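Side-chain contacts in toxin-antitoxin system toxin HepN family (Shewanella oneidensis MR-1, PDB 6M6U), which cleaves mRNA as the bacteriostatic toxin of a type VII toxin-antitoxin system and is neutralised by its antitoxin MntA, mostly through tri-AMPylation: residues Q67-S72 / K92-R97; L41-C46 / H118-F123. All blocks are in the same frame, centred on the assembly; numbering follows the deposited sequence.

How the contacts relate
The centres of contact 1 and contact 2 lie about 13 Å apart, and helix 84-102 joins them. From 92-97 it meets 67-72 in contact 1, and it also reaches back to both segments of contact 2. Met93 CE lies 3.5 Å from Phe123 CE2, while Arg97 CG rests 4.0 Å from Gln44 CB. Arg97 opens the RX(4)HXY motif and is an active-site residue by similarity, as is His102. The side chain of Leu43 in contact 2 is about 6 Å from that of Arg97, and that of Val94 in contact 1 about 8 Å from that of His102. Contact 1, partly buried, thus takes in the first residue of the motif, while contact 2 is buried and close to that arginine.

Contact 1 of 2, residues Q67-S72 / K92-R97; sequences QSSRDS and KMVGLR
The shortest polar bond, from Gln67 N to Asp71 OD1 at 2.8 Å, holds the turn that brings Ser69 and Arg70 against Val94 and Gly95. It uses the anti lone pair of OD1 and is fairly straight, at 161°. One residue on, Ser68 is the N-cap of helix 69-78: its OG accepts from Asp71 N at 3.2 Å, so Asp71 is fixed to this turn through both backbone and carboxylate. Across the contact no hydrogen bond forms. The Arg70 chain bends at chi2 (129°) and runs out to helix 84-102, where NH2 comes within 3.3 Å of Gly95 CA. With no side chain on Gly95, the guanidinium can lie obliquely against the helix backbone, and Arg70 NE passes 4.3 Å from Val94 CG1. Val94 CG1 also meets Ser69 OG at 3.9 Å. Within its own helix Val94 CG1 sits over one face of the Arg97 guanidinium, 3.8 Å above the plane and toward the rim. Glu48 of helix 33-60 pairs with Arg97 NH2 in a salt bridge, and Ile51 touches Ser69, Val94 and Arg97; Gln112 and His113 of the antitoxin MntA chain pack on Ser69 and Arg97. The segments therefore meet by van der Waals contact alone, while polar bonds within and around them cap helix 69-78 and, through Glu48, hold Arg97, an active-site residue by similarity.

Contact 2 of 2, residues L41-C46 / H118-F123; sequences LNLQRC and HHLEDF
The backbones draw together from Leu43 and Leu120, whose CA atoms are 9.1 Å apart, to Cys46 and Phe123, where the CA atoms are 7.5 Å apart. At that closer end Cys46 lies over one face of the Phe123 ring. Cys46 CB makes a CH-pi contact 3.8 Å from the centroid of the Phe123 ring and 17° off the normal, displaced toward the CE2-CZ rim. Cys46 SG stands farther off, 4.6 Å from the Phe123 centroid, as a sulfur-aromatic contact over the face. Leu43 comes to the ring differently: its CD2 lies in the ring plane at the edge, 3.9 Å from Phe123 CE2, and the two side chains cross at about a right angle. The same methyl, Leu43 CD2, reaches Leu120 CD2 at 4.2 Å, so one leucine branch bridges two residues of the partner helix. In Phe123, CG stands beside the backbone N and anti to the carbonyl carbon (chi1 -66°), which carries the ring across to helix 33-60. Beyond the two segments Ile16 of helix 3-23, and Cys47 and Cys50, also touch the ring. All four residues that meet here are buried, and no hydrogen bond crosses between the segments. Phe123 thus joins helices 3-23, 33-60, 84-102 and 120-131 in a hydrophobic core, in keeping with the all-helical bundle of HEPN domains.

Contact 1 of 2, residues Q67-S72 / K92-R97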
loop_
_atom_site.group_PDB
_atom_site.type_symbol
_atom_site.label_atom_id
_atom_site.label_comp_id
_atom_site.label_asym_id
_atom_site.label_seq_id
_atom_site.Cartn_x
_atom_site.Cartn_y
_atom_site.Cartn_z
ATOM N N GLN B 67 -3.934 -4.878 -36.531
ATOM C CA GLN B 67 -3.344 -3.674 -35.953
ATOM C C GLN B 67 -4.083 -2.405 -36.356
ATOM O O GLN B 67 -3.826 -1.350 -35.767
ATOM C CB GLN B 67 -1.872 -3.562 -36.361
ATOM C CG GLN B 67 -1.113 -4.881 -36.343
ATOM C CD GLN B 67 0.395 -4.694 -36.366
ATOM O OE1 GLN B 67 1.003 -4.573 -37.436
ATOM N NE2 GLN B 67 1.005 -4.682 -35.179
ATOM N N SER B 68 -4.979 -2.483 -37.338
ATOM C CA SER B 68 -5.754 -1.346 -37.823
ATOM C C SER B 68 -6.843 -1.893 -38.736
ATOM O O SER B 68 -6.866 -3.082 -39.059
ATOM C CB SER B 68 -4.878 -0.335 -38.566
ATOM O OG SER B 68 -4.390 -0.882 -39.777
ATOM N N SER B 69 -7.750 -1.006 -39.148
ATOM C CA SER B 69 -8.828 -1.429 -40.032
ATOM C C SER B 69 -8.280 -1.953 -41.357
ATOM O O SER B 69 -8.758 -2.967 -41.877
ATOM C CB SER B 69 -9.804 -0.275 -40.255
ATOM O OG SER B 69 -9.118 0.938 -40.512
ATOM N N ARG B 70 -7.255 -1.290 -41.906
ATOM C CA ARG B 70 -6.651 -1.756 -43.152
ATOM C C ARG B 70 -5.894 -3.058 -42.950
ATOM O O ARG B 70 -5.978 -3.968 -43.782
ATOM C CB ARG B 70 -5.705 -0.701 -43.715
ATOM C CG ARG B 70 -6.380 0.525 -44.265
ATOM C CD ARG B 70 -5.743 1.749 -43.655
ATOM N NE ARG B 70 -5.846 2.914 -44.522
ATOM C CZ ARG B 70 -5.558 4.149 -44.131
ATOM N NH1 ARG B 70 -5.157 4.373 -42.888
ATOM N NH2 ARG B 70 -5.672 5.161 -44.981
ATOM N N ASP B 71 -5.125 -3.152 -41.863
ATOM C CA ASP B 71 -4.431 -4.391 -41.542
ATOM C C ASP B 71 -5.387 -5.570 -41.437
ATOM O O ASP B 71 -4.964 -6.719 -41.611
ATOM C CB ASP B 71 -3.659 -4.231 -40.231
ATOM C CG ASP B 71 -2.696 -5.374 -39.979
ATOM O OD1 ASP B 71 -2.634 -5.859 -38.828
ATOM O OD2 ASP B 71 -1.992 -5.795 -40.924
ATOM N N SER B 72 -6.668 -5.310 -41.163
ATOM C CA SER B 72 -7.648 -6.388 -41.127
ATOM C C SER B 72 -7.921 -6.930 -42.522
ATOM O O SER B 72 -8.131 -8.136 -42.691
ATOM C CB SER B 72 -8.940 -5.899 -40.478
ATOM O OG SER B 72 -9.781 -6.992 -40.163
ATOM N N LYS B 92 -7.742 1.481 -49.822
ATOM C CA LYS B 92 -7.754 2.881 -50.249
ATOM C C LYS B 92 -9.153 3.486 -50.166
ATOM O O LYS B 92 -9.286 4.715 -50.060
ATOM C CB LYS B 92 -7.156 3.035 -51.659
ATOM C CG LYS B 92 -7.594 2.039 -52.715
ATOM C CD LYS B 92 -6.673 2.118 -53.934
ATOM C CE LYS B 92 -6.350 3.558 -54.314
ATOM N NZ LYS B 92 -7.478 4.197 -55.049
ATOM N N MET B 93 -10.200 2.651 -50.195
ATOM C CA MET B 93 -11.526 3.125 -49.809
ATOM C C MET B 93 -11.514 3.708 -48.399
ATOM O O MET B 93 -12.004 4.821 -48.169
ATOM C CB MET B 93 -12.535 1.990 -49.891
ATOM C CG MET B 93 -12.936 1.599 -51.287
ATOM S SD MET B 93 -14.285 2.641 -51.862
ATOM C CE MET B 93 -15.166 1.476 -52.893
ATOM N N VAL B 94 -10.972 2.951 -47.437
ATOM C CA VAL B 94 -10.865 3.430 -46.061
ATOM C C VAL B 94 -10.110 4.750 -46.015
ATOM O O VAL B 94 -10.517 5.693 -45.324
ATOM C CB VAL B 94 -10.188 2.366 -45.174
ATOM C CG1 VAL B 94 -10.066 2.869 -43.745
ATOM C CG2 VAL B 94 -10.961 1.055 -45.221
ATOM N N GLY B 95 -9.000 4.839 -46.749
ATOM C CA GLY B 95 -8.241 6.078 -46.771
ATOM C C GLY B 95 -9.050 7.243 -47.306
ATOM O O GLY B 95 -8.957 8.362 -46.794
ATOM N N LEU B 96 -9.857 6.994 -48.340
ATOM C CA LEU B 96 -10.733 8.040 -48.857
ATOM C C LEU B 96 -11.794 8.419 -47.833
ATOM O O LEU B 96 -12.127 9.602 -47.687
ATOM C CB LEU B 96 -11.390 7.584 -50.157
ATOM C CG LEU B 96 -12.324 8.615 -50.793
ATOM C CD1 LEU B 96 -11.564 9.896 -51.117
ATOM C CD2 LEU B 96 -12.989 8.045 -52.043
ATOM N N ARG B 97 -12.334 7.427 -47.118
ATOM C CA ARG B 97 -13.288 7.717 -46.054
ATOM C C ARG B 97 -12.680 8.658 -45.023
ATOM O O ARG B 97 -13.303 9.654 -44.637
ATOM C CB ARG B 97 -13.758 6.422 -45.389
ATOM C CG ARG B 97 -14.491 6.639 -44.064
ATOM C CD ARG B 97 -13.618 6.261 -42.875
ATOM N NE ARG B 97 -13.882 4.897 -42.429
ATOM C CZ ARG B 97 -13.112 4.224 -41.581
ATOM N NH1 ARG B 97 -12.011 4.778 -41.088
ATOM N NH2 ARG B 97 -13.439 2.988 -41.228
#

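Contact 2 of 2, residues L41-C46 / H118-F123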
loop_
_atom_site.group_PDB
_atom_site.type_symbol
_atom_site.label_atom_id
_atom_site.label_comp_id
_atom_site.label_asym_id
_atom_site.label_seq_id
_atom_site.Cartn_x
_atom_site.Cartn_y
_atom_site.Cartn_z
ATOM N N LEU B 41 -21.293 9.805 -45.952
ATOM C CA LEU B 41 -21.701 9.048 -44.773
ATOM C C LEU B 41 -22.015 7.602 -45.133
ATOM O O LEU B 41 -21.629 6.671 -44.413
ATOM C CB LEU B 41 -22.903 9.708 -44.103
ATOM C CG LEU B 41 -23.307 9.004 -42.798
ATOM C CD1 LEU B 41 -22.476 9.519 -41.627
ATOM C CD2 LEU B 41 -24.785 9.173 -42.513
ATOM N N ASN B 42 -22.710 7.387 -46.250
ATOM C CA ASN B 42 -23.016 6.022 -46.651
ATOM C C ASN B 42 -21.785 5.285 -47.169
ATOM O O ASN B 42 -21.742 4.053 -47.094
ATOM C CB ASN B 42 -24.139 6.021 -47.685
ATOM C CG ASN B 42 -25.509 6.224 -47.055
ATOM O OD1 ASN B 42 -26.017 5.349 -46.346
ATOM N ND2 ASN B 42 -26.115 7.383 -47.309
ATOM N N LEU B 43 -20.779 5.999 -47.682
ATOM C CA LEU B 43 -19.494 5.355 -47.942
ATOM C C LEU B 43 -18.860 4.876 -46.641
ATOM O O LEU B 43 -18.367 3.743 -46.557
ATOM C CB LEU B 43 -18.555 6.314 -48.671
ATOM C CG LEU B 43 -18.684 6.334 -50.193
ATOM C CD1 LEU B 43 -17.772 7.394 -50.802
ATOM C CD2 LEU B 43 -18.385 4.953 -50.769
ATOM N N GLN B 44 -18.868 5.732 -45.615
ATOM C CA GLN B 44 -18.330 5.351 -44.314
ATOM C C GLN B 44 -19.036 4.116 -43.769
ATOM O O GLN B 44 -18.389 3.176 -43.292
ATOM C CB GLN B 44 -18.462 6.518 -43.340
ATOM C CG GLN B 44 -18.163 6.155 -41.900
ATOM C CD GLN B 44 -18.200 7.358 -40.992
ATOM O OE1 GLN B 44 -17.214 8.081 -40.868
ATOM N NE2 GLN B 44 -19.347 7.591 -40.358
ATOM N N ARG B 45 -20.369 4.101 -43.836
ATOM C CA ARG B 45 -21.131 2.953 -43.352
ATOM C C ARG B 45 -20.783 1.694 -44.137
ATOM O O ARG B 45 -20.669 0.605 -43.559
ATOM C CB ARG B 45 -22.628 3.254 -43.434
ATOM C CG ARG B 45 -23.075 4.338 -42.465
ATOM C CD ARG B 45 -24.479 4.811 -42.739
ATOM N NE ARG B 45 -24.995 5.582 -41.599
ATOM C CZ ARG B 45 -26.124 6.300 -41.598
ATOM N NH1 ARG B 45 -26.869 6.351 -42.690
ATOM N NH2 ARG B 45 -26.490 6.937 -40.495
ATOM N N CYS B 46 -20.612 1.822 -45.456
ATOM C CA CYS B 46 -20.134 0.694 -46.253
ATOM C C CYS B 46 -18.767 0.224 -45.776
ATOM O O CYS B 46 -18.527 -0.982 -45.650
ATOM C CB CYS B 46 -20.070 1.072 -47.733
ATOM S SG CYS B 46 -21.659 1.141 -48.577
ATOM N N HIS B 118 -17.211 3.992 -60.365
ATOM C CA HIS B 118 -16.406 2.859 -60.801
ATOM C C HIS B 118 -15.941 1.914 -59.704
ATOM O O HIS B 118 -15.419 0.842 -60.035
ATOM C CB HIS B 118 -15.165 3.353 -61.563
ATOM C CG HIS B 118 -15.487 4.104 -62.815
ATOM N ND1 HIS B 118 -14.957 5.345 -63.098
ATOM C CD2 HIS B 118 -16.285 3.789 -63.863
ATOM C CE1 HIS B 118 -15.418 5.764 -64.263
ATOM N NE2 HIS B 118 -16.225 4.838 -64.748
ATOM N N HIS B 119 -16.099 2.254 -58.425
ATOM C CA HIS B 119 -15.518 1.437 -57.370
ATOM C C HIS B 119 -16.521 0.908 -56.357
ATOM O O HIS B 119 -16.125 0.150 -55.465
ATOM C CB HIS B 119 -14.409 2.216 -56.653
ATOM C CG HIS B 119 -13.164 2.356 -57.471
ATOM N ND1 HIS B 119 -11.993 1.695 -57.166
ATOM C CD2 HIS B 119 -12.915 3.062 -58.601
ATOM C CE1 HIS B 119 -11.073 1.997 -58.065
ATOM N NE2 HIS B 119 -11.607 2.825 -58.946
ATOM N N LEU B 120 -17.805 1.251 -56.474
ATOM C CA LEU B 120 -18.806 0.597 -55.640
ATOM C C LEU B 120 -18.839 -0.907 -55.877
ATOM O O LEU B 120 -19.335 -1.649 -55.019
ATOM C CB LEU B 120 -20.188 1.204 -55.889
ATOM C CG LEU B 120 -20.328 2.676 -55.495
ATOM C CD1 LEU B 120 -21.761 3.165 -55.662
ATOM C CD2 LEU B 120 -19.844 2.891 -54.064
ATOM N N GLU B 121 -18.308 -1.368 -57.014
ATOM C CA GLU B 121 -18.234 -2.800 -57.289
ATOM C C GLU B 121 -17.288 -3.519 -56.335
ATOM O O GLU B 121 -17.437 -4.726 -56.121
ATOM C CB GLU B 121 -17.794 -3.037 -58.735
ATOM C CG GLU B 121 -18.934 -3.104 -59.745
ATOM C CD GLU B 121 -19.477 -1.737 -60.135
ATOM O OE1 GLU B 121 -20.417 -1.690 -60.955
ATOM O OE2 GLU B 121 -18.966 -0.713 -59.631
ATOM N N ASP B 122 -16.305 -2.807 -55.770
ATOM C CA ASP B 122 -15.400 -3.429 -54.806
ATOM C C ASP B 122 -16.159 -3.934 -53.585
ATOM O O ASP B 122 -15.911 -5.046 -53.107
ATOM C CB ASP B 122 -14.308 -2.443 -54.387
ATOM C CG ASP B 122 -13.418 -2.027 -55.546
ATOM O OD1 ASP B 122 -13.370 -2.761 -56.556
ATOM O OD2 ASP B 122 -12.763 -0.967 -55.443
ATOM N N PHE B 123 -17.091 -3.128 -53.070
ATOM C CA PHE B 123 -17.953 -3.580 -51.985
ATOM C C PHE B 123 -18.743 -4.819 -52.386
ATOM O O PHE B 123 -18.860 -5.770 -51.606
ATOM C CB PHE B 123 -18.908 -2.460 -51.571
ATOM C CG PHE B 123 -18.231 -1.275 -50.945
ATOM C CD1 PHE B 123 -17.276 -1.445 -49.955
ATOM C CD2 PHE B 123 -18.553 0.014 -51.348
ATOM C CE1 PHE B 123 -16.656 -0.355 -49.376
ATOM C CE2 PHE B 123 -17.935 1.111 -50.772
ATOM C CZ PHE B 123 -16.982 0.924 -49.785
#